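Local coordinates for Tat pathway signal sequence domain protein (Parabacteroides merdae, PDB 4Q9A), which probably hydrolyses ester bonds of lipids or other acylated compounds, as a member of the GDSL-like (SGNH) hydrolases, with its natural substrate not established, at residues G118-Y123 against D167-S172; I183-Q188 against N220-A225; S189-A194 against Q216-M221. All blocks are in the same frame, centred on the assembly; numbering follows the deposited sequence.

Contact 1 (G118-Y123 against D167-S172)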
# COMPACT_ATOMS: atom_id res chain seq x y z
N GLY A 118 26.52 19.65 12.44
CA GLY A 118 25.28 20.04 13.10
C GLY A 118 24.90 19.24 14.33
O GLY A 118 24.80 18.01 14.29
N THR A 119 24.62 19.96 15.45
CA THR A 119 24.18 19.36 16.72
C THR A 119 22.64 19.30 16.77
O THR A 119 21.98 19.63 15.79
CB THR A 119 24.72 20.16 17.92
OG1 THR A 119 24.27 21.51 17.83
CG2 THR A 119 26.23 20.12 18.02
N VAL A 120 22.09 18.88 17.93
CA VAL A 120 20.64 18.86 18.18
C VAL A 120 20.16 20.32 18.24
O VAL A 120 19.03 20.61 17.87
CB VAL A 120 20.26 18.01 19.43
CG1 VAL A 120 20.86 18.57 20.72
CG2 VAL A 120 18.74 17.83 19.56
N GLU A 121 21.06 21.25 18.67
CA GLU A 121 20.81 22.68 18.72
C GLU A 121 20.50 23.17 17.32
O GLU A 121 19.46 23.81 17.11
CB GLU A 121 22.03 23.42 19.25
CG GLU A 121 22.14 23.54 20.74
CD GLU A 121 22.94 24.78 21.13
OE1 GLU A 121 23.93 25.10 20.43
OE2 GLU A 121 22.55 25.46 22.11
N THR A 122 21.39 22.80 16.36
CA THR A 122 21.25 23.15 14.94
C THR A 122 19.87 22.73 14.45
O THR A 122 19.10 23.58 14.01
CB THR A 122 22.35 22.49 14.08
OG1 THR A 122 23.61 22.68 14.69
CG2 THR A 122 22.38 23.03 12.68
N TYR A 123 19.56 21.44 14.64
CA TYR A 123 18.33 20.76 14.25
C TYR A 123 17.08 21.45 14.84
O TYR A 123 16.18 21.82 14.07
CB TYR A 123 18.41 19.28 14.69
CG TYR A 123 17.12 18.50 14.51
CD1 TYR A 123 16.66 18.16 13.25
CD2 TYR A 123 16.35 18.12 15.61
CE1 TYR A 123 15.45 17.49 13.07
CE2 TYR A 123 15.15 17.42 15.45
CZ TYR A 123 14.71 17.10 14.17
OH TYR A 123 13.55 16.39 14.00
N ASP A 167 18.15 10.39 21.03
CA ASP A 167 16.90 10.57 21.78
C ASP A 167 16.55 12.07 21.95
O ASP A 167 15.38 12.41 22.05
CB ASP A 167 16.96 9.88 23.15
CG ASP A 167 17.40 8.42 23.12
OD1 ASP A 167 17.24 7.76 22.05
OD2 ASP A 167 17.87 7.92 24.19
N GLU A 168 17.58 12.94 21.93
CA GLU A 168 17.46 14.40 22.04
C GLU A 168 16.80 14.99 20.81
O GLU A 168 16.10 16.00 20.92
CB GLU A 168 18.84 15.04 22.29
CG GLU A 168 19.37 14.77 23.69
CD GLU A 168 18.42 15.11 24.84
OE1 GLU A 168 17.90 16.25 24.87
OE2 GLU A 168 18.18 14.23 25.69
N PHE A 169 17.00 14.33 19.65
CA PHE A 169 16.41 14.70 18.36
C PHE A 169 14.91 14.40 18.37
O PHE A 169 14.12 15.21 17.90
CB PHE A 169 17.12 13.98 17.21
CG PHE A 169 18.44 14.62 16.80
CD1 PHE A 169 19.57 14.49 17.60
CD2 PHE A 169 18.54 15.36 15.63
CE1 PHE A 169 20.77 15.10 17.24
CE2 PHE A 169 19.75 15.96 15.26
CZ PHE A 169 20.86 15.82 16.07
N ARG A 170 14.52 13.26 18.97
CA ARG A 170 13.11 12.87 19.11
C ARG A 170 12.39 13.82 20.11
O ARG A 170 11.23 14.17 19.88
CB ARG A 170 13.02 11.41 19.57
CG ARG A 170 13.60 10.39 18.58
CD ARG A 170 13.81 9.00 19.18
NE ARG A 170 12.70 8.59 20.05
CZ ARG A 170 12.83 8.31 21.35
NH1 ARG A 170 14.02 8.37 21.94
NH2 ARG A 170 11.77 7.97 22.07
N LYS A 171 13.12 14.25 21.18
CA LYS A 171 12.65 15.20 22.20
C LYS A 171 12.30 16.53 21.56
O LYS A 171 11.29 17.14 21.91
CB LYS A 171 13.74 15.43 23.28
CG LYS A 171 13.68 14.53 24.51
CD LYS A 171 14.84 14.87 25.47
CE LYS A 171 14.90 14.03 26.74
NZ LYS A 171 15.18 12.59 26.46
N SER A 172 13.17 16.98 20.62
CA SER A 172 13.04 18.25 19.92
C SER A 172 11.86 18.22 18.99
O SER A 172 11.03 19.14 19.02
CB SER A 172 14.33 18.58 19.17
OG SER A 172 15.41 18.70 20.07
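V120 and Y123, in the first turn of helix 120-137, meet the ring of F169 on helix 167-179, joining two helices of the alpha/beta SGNH-hydrolase fold just where a capping box, T119 with T122, starts the first of them.

The apolar part is built around F169, whose flat ring is broad enough to serve both partners. V120 sits over one face of it in a CH-pi contact, with CB 4.1 Å from the ring centroid. Valine suits the place because its branched CB can lie on the ring while one methyl reaches on: CG2, anti to the backbone N, passes on beyond the ring to lie 3.5 Å from OG of S172. Y123 meets F169 less squarely. With CG also anti to its backbone N (chi1 172°), it lays its ring beside the phenylalanine so that F169 CD2 comes over the tyrosine face, 3.5 Å from Y123 CD2. The planes are inclined at 34°, an oblique pairing that is neither a stack nor edge-to-face. D107 and Y108 of helix 106-113 pack against F169 as well. Serine, being small, suits position S172, whose CB approaches the edge of the tyrosine ring at CE2, 4.0 Å away.

The polar groups bond within their own segment or reach beyond the pair. T119 N donates to T122 OG1 at 3.0 Å, while T119 OG1 weakly accepts from E121 N; threonine serves both positions by carrying a short hydroxyl close to the backbone. The tyrosine hydroxyl is taken up by the carbonyl of I103. S172 OG lies 2.9 Å from E168 O, one turn back in its own helix, and also has E124 OE1 within reach.

Contact 2 (I183-Q188 against N220-A225)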
# COMPACT_ATOMS: atom_id res chain seq x y z
N ILE A 183 0.08 18.11 14.74
CA ILE A 183 -0.18 16.69 15.00
C ILE A 183 1.22 16.04 15.08
O ILE A 183 2.14 16.45 14.35
CB ILE A 183 -1.13 16.02 13.96
CG1 ILE A 183 -2.54 16.70 13.94
CG2 ILE A 183 -1.20 14.48 14.12
CD1 ILE A 183 -3.64 16.05 14.71
N PHE A 184 1.38 15.06 15.99
CA PHE A 184 2.65 14.39 16.17
C PHE A 184 2.50 12.86 15.97
O PHE A 184 1.71 12.20 16.65
CB PHE A 184 3.24 14.75 17.54
CG PHE A 184 4.66 14.28 17.72
CD1 PHE A 184 5.71 14.86 17.00
CD2 PHE A 184 4.96 13.24 18.59
CE1 PHE A 184 7.02 14.40 17.15
CE2 PHE A 184 6.27 12.78 18.75
CZ PHE A 184 7.30 13.38 18.04
N VAL A 185 3.23 12.30 14.99
CA VAL A 185 3.18 10.85 14.74
C VAL A 185 4.37 10.22 15.50
O VAL A 185 5.52 10.51 15.17
CB VAL A 185 3.12 10.44 13.23
CG1 VAL A 185 2.63 9.00 13.10
CG2 VAL A 185 2.22 11.37 12.42
N PRO A 186 4.11 9.44 16.58
CA PRO A 186 5.23 8.90 17.39
C PRO A 186 5.75 7.56 16.86
O PRO A 186 5.55 6.50 17.49
CB PRO A 186 4.61 8.77 18.78
CG PRO A 186 3.14 8.55 18.52
CD PRO A 186 2.81 9.02 17.14
N PHE A 187 6.43 7.61 15.71
CA PHE A 187 6.96 6.44 15.01
C PHE A 187 7.82 5.53 15.89
O PHE A 187 7.68 4.32 15.79
CB PHE A 187 7.73 6.85 13.77
CG PHE A 187 6.90 7.34 12.60
CD1 PHE A 187 5.68 6.74 12.30
CD2 PHE A 187 7.38 8.31 11.75
CE1 PHE A 187 4.94 7.15 11.19
CE2 PHE A 187 6.63 8.73 10.64
CZ PHE A 187 5.42 8.14 10.37
N GLN A 188 8.67 6.10 16.78
CA GLN A 188 9.54 5.32 17.65
C GLN A 188 8.73 4.34 18.53
O GLN A 188 9.06 3.16 18.55
CB GLN A 188 10.45 6.22 18.51
CG GLN A 188 11.68 5.53 19.11
CD GLN A 188 12.66 5.01 18.08
OE1 GLN A 188 13.54 5.73 17.58
NE2 GLN A 188 12.55 3.71 17.79
N ASN A 220 -0.23 3.36 8.93
CA ASN A 220 -1.29 3.13 9.90
C ASN A 220 -1.19 4.09 11.08
O ASN A 220 -2.22 4.60 11.55
CB ASN A 220 -1.25 1.68 10.40
CG ASN A 220 -1.51 0.61 9.35
OD1 ASN A 220 -1.94 0.89 8.22
ND2 ASN A 220 -1.28 -0.64 9.72
N MSE A 221 0.05 4.37 11.54
CA MSE A 221 0.32 5.29 12.65
C MSE A 221 -0.11 6.72 12.29
O MSE A 221 -0.79 7.39 13.07
CB MSE A 221 1.81 5.28 12.99
CG MSE A 221 2.28 3.99 13.62
SE MSE A 221 3.86 4.28 14.70
CE MSE A 221 3.01 5.30 16.13
N TRP A 222 0.27 7.14 11.08
CA TRP A 222 -0.04 8.43 10.50
C TRP A 222 -1.55 8.59 10.37
O TRP A 222 -2.08 9.63 10.78
CB TRP A 222 0.65 8.55 9.15
CG TRP A 222 0.80 9.95 8.64
CD1 TRP A 222 1.95 10.69 8.60
CD2 TRP A 222 -0.21 10.72 7.96
NE1 TRP A 222 1.71 11.89 7.96
CE2 TRP A 222 0.40 11.93 7.56
CE3 TRP A 222 -1.57 10.51 7.67
CZ2 TRP A 222 -0.32 12.93 6.90
CZ3 TRP A 222 -2.27 11.49 6.99
CH2 TRP A 222 -1.65 12.69 6.63
N MSE A 223 -2.26 7.58 9.85
CA MSE A 223 -3.72 7.68 9.72
C MSE A 223 -4.36 7.81 11.11
O MSE A 223 -5.28 8.60 11.28
CB MSE A 223 -4.28 6.49 8.95
CG MSE A 223 -3.87 6.47 7.49
SE MSE A 223 -4.49 8.00 6.49
CE MSE A 223 -6.31 7.40 6.21
N GLU A 224 -3.82 7.08 12.10
CA GLU A 224 -4.27 7.08 13.49
C GLU A 224 -3.98 8.42 14.19
O GLU A 224 -4.89 8.99 14.77
CB GLU A 224 -3.64 5.94 14.27
CG GLU A 224 -4.45 5.49 15.47
CD GLU A 224 -4.04 4.14 16.02
OE1 GLU A 224 -4.26 3.12 15.33
OE2 GLU A 224 -3.51 4.10 17.16
N ALA A 225 -2.72 8.91 14.15
CA ALA A 225 -2.33 10.17 14.82
C ALA A 225 -3.15 11.37 14.32
O ALA A 225 -3.53 12.22 15.12
CB ALA A 225 -0.84 10.44 14.63
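V185 and A225 mark the closest backbone approach, CA to CA 5.6 Å, where strand 183-185 runs nearly antiparallel to helix 220-225, their axes 8.0 Å apart and their directions 154° from each other. V185 points at the helix and forks over it: CG1 rests on M221, 3.8 Å from its CB, while CG2 reaches both A225 CB and W222 CD1, each at 3.9 Å. Beta-branched valine suits a strand and fills this groove with two methyls; an alanine here would probably open a gap between strand and helix and leave CD1 of the W222 indole less firmly packed. A225, being small, lets the helix come close, and I183 CG2 lies 4.1 Å from its CB.

M221, a selenomethionine, is long and flexible enough to follow the chain out of the strand. Its bend at chi3 (70°) turns CE toward the ring of P186, 3.9 Å from CD, while SE lies at the edge of the F187 ring, 5.2 Å from the centroid, a Met-aromatic contact. P186 centres an inverse gamma turn leading into helix 187-194. W222 bonds through NE1 to S100 OG, tying the helix to a strand deeper in the sheet. The whole is a C-terminal helix packed on the end strand of a parallel sheet, as in the three-layer alpha/beta/alpha fold of SGNH hydrolases.

Contact 3 (S189-A194 against Q216-M221)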
# COMPACT_ATOMS: atom_id res chain seq x y z
N SER A 189 7.65 4.82 19.19
CA SER A 189 6.77 4.00 20.05
C SER A 189 6.22 2.81 19.29
O SER A 189 6.19 1.69 19.84
CB SER A 189 5.62 4.84 20.57
OG SER A 189 6.10 6.10 20.99
N GLY A 190 5.82 3.05 18.03
CA GLY A 190 5.29 2.03 17.15
C GLY A 190 6.31 0.98 16.81
O GLY A 190 6.02 -0.21 16.88
N PHE A 191 7.53 1.43 16.49
CA PHE A 191 8.61 0.51 16.13
C PHE A 191 9.14 -0.22 17.36
O PHE A 191 9.46 -1.42 17.29
CB PHE A 191 9.72 1.23 15.35
CG PHE A 191 9.40 1.38 13.87
CD1 PHE A 191 9.32 0.26 13.04
CD2 PHE A 191 9.18 2.64 13.31
CE1 PHE A 191 9.01 0.40 11.68
CE2 PHE A 191 8.90 2.78 11.95
CZ PHE A 191 8.81 1.66 11.14
N ASP A 192 9.13 0.46 18.52
CA ASP A 192 9.53 -0.11 19.80
C ASP A 192 8.62 -1.30 20.14
O ASP A 192 9.08 -2.30 20.71
CB ASP A 192 9.48 0.96 20.91
CG ASP A 192 10.63 1.96 20.94
OD1 ASP A 192 11.50 1.92 20.03
OD2 ASP A 192 10.66 2.80 21.88
N ALA A 193 7.35 -1.21 19.71
CA ALA A 193 6.31 -2.23 19.91
C ALA A 193 6.41 -3.36 18.87
O ALA A 193 6.28 -4.54 19.22
CB ALA A 193 4.94 -1.57 19.82
N ALA A 194 6.58 -2.97 17.59
CA ALA A 194 6.66 -3.86 16.43
C ALA A 194 7.79 -4.91 16.58
O ALA A 194 7.55 -6.11 16.34
CB ALA A 194 6.86 -3.03 15.18
N GLN A 216 3.96 0.03 5.88
CA GLN A 216 2.55 -0.18 6.20
C GLN A 216 2.28 0.26 7.64
O GLN A 216 1.32 0.99 7.87
CB GLN A 216 2.15 -1.65 5.97
CG GLN A 216 0.64 -1.92 6.03
CD GLN A 216 -0.18 -1.18 4.98
OE1 GLN A 216 -0.38 -1.65 3.84
NE2 GLN A 216 -0.73 -0.02 5.36
N LEU A 217 3.17 -0.13 8.61
CA LEU A 217 3.08 0.25 10.03
C LEU A 217 3.05 1.78 10.22
O LEU A 217 2.21 2.29 10.98
CB LEU A 217 4.27 -0.32 10.80
CG LEU A 217 4.27 -0.11 12.31
CD1 LEU A 217 3.36 -1.09 12.98
CD2 LEU A 217 5.66 -0.25 12.87
N MSE A 218 3.95 2.48 9.50
CA MSE A 218 4.08 3.93 9.57
C MSE A 218 2.84 4.60 9.05
O MSE A 218 2.36 5.55 9.70
CB MSE A 218 5.31 4.39 8.80
CG MSE A 218 6.59 4.06 9.51
SE MSE A 218 8.06 4.40 8.36
CE MSE A 218 7.99 6.35 8.38
N ALA A 219 2.32 4.09 7.90
CA ALA A 219 1.09 4.57 7.25
C ALA A 219 -0.09 4.50 8.22
O ALA A 219 -0.81 5.49 8.37
CB ALA A 219 0.80 3.74 6.00
N ASN A 220 -0.23 3.36 8.93
CA ASN A 220 -1.29 3.13 9.90
C ASN A 220 -1.19 4.09 11.08
O ASN A 220 -2.22 4.60 11.55
CB ASN A 220 -1.25 1.68 10.40
CG ASN A 220 -1.51 0.61 9.35
OD1 ASN A 220 -1.94 0.89 8.22
ND2 ASN A 220 -1.28 -0.64 9.72
N MSE A 221 0.05 4.37 11.54
CA MSE A 221 0.32 5.29 12.65
C MSE A 221 -0.11 6.72 12.29
O MSE A 221 -0.79 7.39 13.07
CB MSE A 221 1.81 5.28 12.99
CG MSE A 221 2.28 3.99 13.62
SE MSE A 221 3.86 4.28 14.70
CE MSE A 221 3.01 5.30 16.13
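L217 and F191 form the centre of this interface: L217 CD2 sits over one face of the F191 ring, 3.9 Å from its centroid and 23° off the normal, a CH-pi contact. The extended chi1 of L217 (-176°) carries CD2 across to the other helix, and the same methyl meets A194 CB at 3.8 Å, where alanine's small side chain suits the close approach. M218, also a selenomethionine, brings CG to 3.6 Å from F191 CE2, while its SE lies at the ring edge, 5.2 Å from the centroid, a second Met-aromatic pair. G190 presents bare backbone, its CA 3.6 Å from M221 SE; a CB there would probably come too close to the selenium, which suits glycine to the place.

Further out, F149 stacks on F191, while Y51, I29 and P210 pack about M218. Behind helix 216-221, a weak bond joins Q216 NE2 to N220 OD1; T57 of the second subunit bonds to Q216 OE1, and E61 of that subunit packs on L217. Helix 189-194 and helix 216-221 cross at 134° with axes 10.6 Å apart, an apolar helix-helix packing beside the dimer interface in the C-terminal part of the SGNH-hydrolase fold.

Contacts 2 and 3 are successive parts of one interface: their centres are 8 Å apart, both use helices 187-194 and 212-226, and M221 belongs to each. They also touch directly, F187 CE1 lying 3.4 Å from M218 O. Contact 1 is more remote, its centre about 20 Å from that of contact 2, yet helix 167-179 leads on to strand 183-185, and R170 NE packs 3.4 Å from Q188 CG. Contact 3 stays about 5 Å from contact 1 at the nearest atoms. Toward the likely active site, M218 of contact 3 packs on I29, which follows S28, assigned as phosphoserine in this crystal and probably the nucleophile of the GDSL-type motif.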